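Local coordinates for glucose-6-phosphate isomerase like protein (Thermus thermophilus, PDB 1WIW) that probably interconverts phosphorylated hexoses as a sugar-phosphate isomerase of the PGI/PMI family, at residues B[151-156]-B[266-271]; B[177-182]-B[260-265]. All coordinates share one frame; numbering follows the deposited sequence.

Contact 1. Residues B[151-156]-B[266-271]; sequences NPAKFL and AYYLAL
Lys154 lays its aliphatic chain over one face of the Tyr268 ring, and this CH-pi contact joins the N-terminal turn of helix 152-160 to the C-terminal part of helix 251-272, in the C-terminal SIS domain. Lys154 CG stands 3.6 Å from the centroid of the Tyr268 ring and only 6° off the ring normal, so it sits over the middle of the face. The chain then runs on extended, and Lys154 CE lies 3.6 Å from Tyr268 CE2, toward the hydroxyl end of the ring. The opposite face is occupied by Tyr267 CD2, displaced toward the rim. Ala153 approaches in the ring plane, with Ala153 CB 3.7 Å from Tyr268 CD1. Tyr268 has its CG anti to its own carbonyl carbon, which turns the ring toward helix 152-160.

The Asn151 and Tyr268 side chains point at each other from opposite directions, the amide plane 88° from the ring plane, and Asn151 ND2 is 3.7 Å from Tyr268 OH. Both groups hydrogen-bond to the carbonyl of Leu142, which ties the tyrosine and the asparagine to the same acceptor. The lysine amine is also held beyond the ring, by a salt bridge to Asp5 and by backbone carbonyls including that of Pro144.

Asn151 is meanwhile the N-cap of helix 152-160. Asn151 OD1 accepts a nearly straight bond from Lys154 N (3.0 Å, 165° at the hydrogen), with the donor well above the carbonyl plane, and a weak one from Ala153 N at 3.0 Å.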
loop_
_atom_site.group_PDB
_atom_site.type_symbol
_atom_site.label_atom_id
_atom_site.label_comp_id
_atom_site.label_asym_id
_atom_site.label_seq_id
_atom_site.Cartn_x
_atom_site.Cartn_y
_atom_site.Cartn_z
ATOM N N ASN B 151 -6.813 26.202 -13.633
ATOM C CA ASN B 151 -7.245 24.838 -13.364
ATOM C C ASN B 151 -6.107 24.045 -12.715
ATOM O O ASN B 151 -5.100 23.759 -13.359
ATOM C CB ASN B 151 -7.662 24.189 -14.684
ATOM C CG ASN B 151 -8.335 22.850 -14.493
ATOM O OD1 ASN B 151 -7.889 22.029 -13.699
ATOM N ND2 ASN B 151 -9.413 22.618 -15.239
ATOM N N PRO B 152 -6.255 23.688 -11.426
ATOM C CA PRO B 152 -5.237 22.930 -10.685
ATOM C C PRO B 152 -4.940 21.544 -11.246
ATOM O O PRO B 152 -3.795 21.096 -11.203
ATOM C CB PRO B 152 -5.816 22.856 -9.267
ATOM C CG PRO B 152 -6.652 24.088 -9.179
ATOM C CD PRO B 152 -7.336 24.116 -10.524
ATOM N N ALA B 153 -5.967 20.865 -11.752
ATOM C CA ALA B 153 -5.792 19.527 -12.313
ATOM C C ALA B 153 -5.015 19.588 -13.621
ATOM O O ALA B 153 -4.134 18.764 -13.857
ATOM C CB ALA B 153 -7.148 18.856 -12.538
ATOM N N LYS B 154 -5.342 20.556 -14.474
ATOM C CA LYS B 154 -4.627 20.700 -15.741
ATOM C C LYS B 154 -3.179 21.061 -15.443
ATOM O O LYS B 154 -2.260 20.510 -16.042
ATOM C CB LYS B 154 -5.243 21.801 -16.618
ATOM C CG LYS B 154 -6.586 21.442 -17.226
ATOM C CD LYS B 154 -7.048 22.485 -18.236
ATOM C CE LYS B 154 -8.432 22.155 -18.793
ATOM N NZ LYS B 154 -8.933 23.222 -19.711
ATOM N N PHE B 155 -2.983 21.995 -14.516
ATOM C CA PHE B 155 -1.641 22.424 -14.153
ATOM C C PHE B 155 -0.820 21.253 -13.616
ATOM O O PHE B 155 0.319 21.060 -14.032
ATOM C CB PHE B 155 -1.691 23.533 -13.101
ATOM C CG PHE B 155 -0.360 24.199 -12.864
ATOM C CD1 PHE B 155 0.077 25.227 -13.697
ATOM C CD2 PHE B 155 0.478 23.766 -11.838
ATOM C CE1 PHE B 155 1.333 25.814 -13.514
ATOM C CE2 PHE B 155 1.736 24.344 -11.647
ATOM C CZ PHE B 155 2.163 25.369 -12.488
ATOM N N LEU B 156 -1.397 20.473 -12.701
ATOM C CA LEU B 156 -0.686 19.330 -12.117
ATOM C C LEU B 156 -0.394 18.250 -13.160
ATOM O O LEU B 156 0.652 17.604 -13.118
ATOM C CB LEU B 156 -1.491 18.723 -10.960
ATOM C CG LEU B 156 -0.833 17.545 -10.222
ATOM C CD1 LEU B 156 0.555 17.960 -9.727
ATOM C CD2 LEU B 156 -1.708 17.099 -9.042
ATOM N N ALA B 266 -5.818 12.943 -13.266
ATOM C CA ALA B 266 -5.542 11.724 -14.016
ATOM C C ALA B 266 -6.215 11.804 -15.387
ATOM O O ALA B 266 -5.664 11.337 -16.381
ATOM C CB ALA B 266 -6.058 10.512 -13.247
ATOM N N TYR B 267 -7.408 12.397 -15.425
ATOM C CA TYR B 267 -8.164 12.559 -16.670
ATOM C C TYR B 267 -7.351 13.378 -17.672
ATOM O O TYR B 267 -7.170 12.974 -18.828
ATOM C CB TYR B 267 -9.491 13.278 -16.391
ATOM C CG TYR B 267 -10.278 13.658 -17.638
ATOM C CD1 TYR B 267 -11.055 12.718 -18.320
ATOM C CD2 TYR B 267 -10.206 14.950 -18.157
ATOM C CE1 TYR B 267 -11.742 13.059 -19.499
ATOM C CE2 TYR B 267 -10.885 15.300 -19.332
ATOM C CZ TYR B 267 -11.646 14.354 -19.998
ATOM O OH TYR B 267 -12.282 14.702 -21.174
ATOM N N TYR B 268 -6.879 14.539 -17.221
ATOM C CA TYR B 268 -6.078 15.422 -18.064
ATOM C C TYR B 268 -4.733 14.804 -18.450
ATOM O O TYR B 268 -4.248 15.025 -19.558
ATOM C CB TYR B 268 -5.863 16.770 -17.365
ATOM C CG TYR B 268 -7.126 17.604 -17.298
ATOM C CD1 TYR B 268 -7.635 18.049 -16.073
ATOM C CD2 TYR B 268 -7.838 17.916 -18.464
ATOM C CE1 TYR B 268 -8.836 18.783 -16.009
ATOM C CE2 TYR B 268 -9.033 18.646 -18.412
ATOM C CZ TYR B 268 -9.527 19.072 -17.184
ATOM O OH TYR B 268 -10.728 19.751 -17.131
ATOM N N LEU B 269 -4.133 14.022 -17.555
ATOM C CA LEU B 269 -2.853 13.402 -17.882
ATOM C C LEU B 269 -3.039 12.427 -19.045
ATOM O O LEU B 269 -2.212 12.367 -19.954
ATOM C CB LEU B 269 -2.270 12.676 -16.664
ATOM C CG LEU B 269 -0.924 11.963 -16.871
ATOM C CD1 LEU B 269 0.121 12.934 -17.423
ATOM C CD2 LEU B 269 -0.452 11.388 -15.551
ATOM N N ALA B 270 -4.126 11.661 -19.019
ATOM C CA ALA B 270 -4.403 10.721 -20.100
ATOM C C ALA B 270 -4.497 11.491 -21.417
ATOM O O ALA B 270 -3.950 11.059 -22.438
ATOM C CB ALA B 270 -5.711 9.978 -19.838
ATOM N N LEU B 271 -5.181 12.636 -21.390
ATOM C CA LEU B 271 -5.321 13.454 -22.591
ATOM C C LEU B 271 -3.952 13.929 -23.071
ATOM O O LEU B 271 -3.702 13.997 -24.275
ATOM C CB LEU B 271 -6.243 14.656 -22.335
ATOM C CG LEU B 271 -7.695 14.320 -21.963
ATOM C CD1 LEU B 271 -8.555 15.578 -22.045
ATOM C CD2 LEU B 271 -8.242 13.261 -22.912
#

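Contact 2. Residues B[177-182]-B[260-265]; sequences GAVQTL and YRMAWT
This is apolar helix-helix packing in the C-terminal SIS domain, near the centre of the chain, where helix 174-185 runs beside helix 251-272 in the same direction. The short segments have axes 9.5 Å apart at closest approach and cross at -21°. Two side chains of helix 174-185, one turn apart, supply its half of the interface.

Val179 and the selenomethionine Met262 cross at about a right angle. Both methyls of the valine reach the base of the Met262 chain, Val179 CG2 lying 3.8 Å from Met262 CG and Val179 CG1 3.9 Å from the same atom. Bends at chi2 (-60°) and chi3 fold the selenomethionine back, bringing Met262 CE 3.9 Å from Val179 CG1. Beyond this pair, both residues pack on Leu221 of strand 216-221, so the two helices meet over the parallel sheet of the domain.

Leu182 works against backbone as much as side chain. With CG anti to its carbonyl carbon (chi1 -81°), it extends Leu182 CD1 to 4.0 Å from Ala263 CB and 4.3 Å from Met262 CB; the main chain is nearer than either CB, with Leu182 CD1 3.8 Å from Ala263 N.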
loop_
_atom_site.group_PDB
_atom_site.type_symbol
_atom_site.label_atom_id
_atom_site.label_comp_id
_atom_site.label_asym_id
_atom_site.label_seq_id
_atom_site.Cartn_x
_atom_site.Cartn_y
_atom_site.Cartn_z
ATOM N N GLY B 177 -3.097 4.909 -2.136
ATOM C CA GLY B 177 -3.429 3.745 -2.934
ATOM C C GLY B 177 -4.588 4.018 -3.873
ATOM O O GLY B 177 -4.567 3.590 -5.023
ATOM N N ALA B 178 -5.597 4.735 -3.391
ATOM C CA ALA B 178 -6.755 5.046 -4.220
ATOM C C ALA B 178 -6.368 5.962 -5.385
ATOM O O ALA B 178 -6.894 5.824 -6.493
ATOM C CB ALA B 178 -7.848 5.705 -3.373
ATOM N N VAL B 179 -5.461 6.905 -5.129
ATOM C CA VAL B 179 -5.016 7.823 -6.170
ATOM C C VAL B 179 -4.105 7.095 -7.152
ATOM O O VAL B 179 -4.146 7.353 -8.357
ATOM C CB VAL B 179 -4.285 9.053 -5.582
ATOM C CG1 VAL B 179 -3.646 9.867 -6.706
ATOM C CG2 VAL B 179 -5.287 9.942 -4.821
ATOM N N GLN B 180 -3.279 6.188 -6.637
ATOM C CA GLN B 180 -2.391 5.404 -7.498
ATOM C C GLN B 180 -3.282 4.655 -8.488
ATOM O O GLN B 180 -2.962 4.542 -9.676
ATOM C CB GLN B 180 -1.589 4.397 -6.667
ATOM C CG GLN B 180 -0.566 3.584 -7.462
ATOM C CD GLN B 180 0.211 2.610 -6.585
ATOM O OE1 GLN B 180 1.289 2.136 -6.961
ATOM N NE2 GLN B 180 -0.338 2.297 -5.419
ATOM N N THR B 181 -4.407 4.151 -7.985
ATOM C CA THR B 181 -5.365 3.419 -8.808
ATOM C C THR B 181 -6.022 4.317 -9.853
ATOM O O THR B 181 -6.254 3.890 -10.992
ATOM C CB THR B 181 -6.448 2.759 -7.923
ATOM O OG1 THR B 181 -5.883 1.623 -7.260
ATOM C CG2 THR B 181 -7.646 2.306 -8.753
ATOM N N LEU B 182 -6.327 5.556 -9.475
ATOM C CA LEU B 182 -6.941 6.495 -10.415
ATOM C C LEU B 182 -6.004 6.764 -11.593
ATOM O O LEU B 182 -6.438 6.820 -12.740
ATOM C CB LEU B 182 -7.273 7.824 -9.721
ATOM C CG LEU B 182 -8.563 7.860 -8.896
ATOM C CD1 LEU B 182 -8.628 9.133 -8.068
ATOM C CD2 LEU B 182 -9.765 7.765 -9.835
ATOM N N TYR B 260 -11.081 13.485 -5.597
ATOM C CA TYR B 260 -11.782 14.045 -6.759
ATOM C C TYR B 260 -10.858 14.889 -7.643
ATOM O O TYR B 260 -10.878 14.765 -8.868
ATOM C CB TYR B 260 -12.968 14.896 -6.295
ATOM C CG TYR B 260 -13.857 15.430 -7.411
ATOM C CD1 TYR B 260 -14.575 14.563 -8.238
ATOM C CD2 TYR B 260 -14.016 16.801 -7.605
ATOM C CE1 TYR B 260 -15.436 15.045 -9.229
ATOM C CE2 TYR B 260 -14.877 17.300 -8.601
ATOM C CZ TYR B 260 -15.584 16.415 -9.402
ATOM O OH TYR B 260 -16.451 16.892 -10.363
ATOM N N ARG B 261 -10.050 15.751 -7.035
ATOM C CA ARG B 261 -9.136 16.575 -7.823
ATOM C C ARG B 261 -8.114 15.696 -8.547
ATOM O O ARG B 261 -7.661 16.025 -9.642
ATOM C CB ARG B 261 -8.402 17.586 -6.936
ATOM C CG ARG B 261 -7.417 18.445 -7.721
ATOM C CD ARG B 261 -6.648 19.421 -6.843
ATOM N NE ARG B 261 -7.509 20.424 -6.228
ATOM C CZ ARG B 261 -7.068 21.592 -5.766
ATOM N NH1 ARG B 261 -7.911 22.458 -5.216
ATOM N NH2 ARG B 261 -5.783 21.901 -5.870
HETATM N N MSE B 262 -7.738 14.579 -7.931
HETATM C CA MSE B 262 -6.783 13.673 -8.564
HETATM C C MSE B 262 -7.443 12.901 -9.710
HETATM O O MSE B 262 -6.781 12.543 -10.680
HETATM C CB MSE B 262 -6.197 12.700 -7.539
HETATM C CG MSE B 262 -5.283 13.376 -6.524
HETATM SE SE MSE B 262 -3.742 14.276 -7.338
HETATM C CE MSE B 262 -2.376 13.511 -6.247
ATOM N N ALA B 263 -8.742 12.641 -9.606
ATOM C CA ALA B 263 -9.436 11.934 -10.685
ATOM C C ALA B 263 -9.385 12.844 -11.908
ATOM O O ALA B 263 -9.093 12.399 -13.016
ATOM C CB ALA B 263 -10.884 11.642 -10.299
ATOM N N TRP B 264 -9.667 14.126 -11.694
ATOM C CA TRP B 264 -9.618 15.107 -12.771
ATOM C C TRP B 264 -8.195 15.234 -13.313
ATOM O O TRP B 264 -7.987 15.358 -14.518
ATOM C CB TRP B 264 -10.087 16.478 -12.268
ATOM C CG TRP B 264 -11.557 16.735 -12.465
ATOM C CD1 TRP B 264 -12.509 16.840 -11.495
ATOM C CD2 TRP B 264 -12.231 16.942 -13.715
ATOM N NE1 TRP B 264 -13.738 17.104 -12.060
ATOM C CE2 TRP B 264 -13.595 17.170 -13.421
ATOM C CE3 TRP B 264 -11.813 16.958 -15.054
ATOM C CZ2 TRP B 264 -14.549 17.411 -14.420
ATOM C CZ3 TRP B 264 -12.765 17.199 -16.052
ATOM C CH2 TRP B 264 -14.116 17.422 -15.726
ATOM N N THR B 265 -7.213 15.208 -12.415
ATOM C CA THR B 265 -5.819 15.333 -12.820
ATOM C C THR B 265 -5.442 14.141 -13.704
ATOM O O THR B 265 -4.837 14.311 -14.762
ATOM C CB THR B 265 -4.895 15.393 -11.583
ATOM O OG1 THR B 265 -5.238 16.542 -10.794
ATOM C CG2 THR B 265 -3.431 15.484 -12.001
#

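Contact 1 and contact 2 use successive parts of helix 251-272, residues 266-271 and 260-265, so this long helix gathers both helix 152-160 and helix 174-185; the contact centres are 11 Å apart. In sequence contact 2 is nested within the loop that contact 1 closes. The two sites also touch directly: Ala153 CA is 3.4 Å from Thr265 OG1, and Leu156 CG is 3.8 Å from Thr265 CG2. Ala266 CB also lies 3.7 Å from Leu182 O. Helix 174-185 additionally reaches the dimer interface, where Thr181 packs on Pro195 of the second subunit, whereas no other protein chain touches the segments of contact 1.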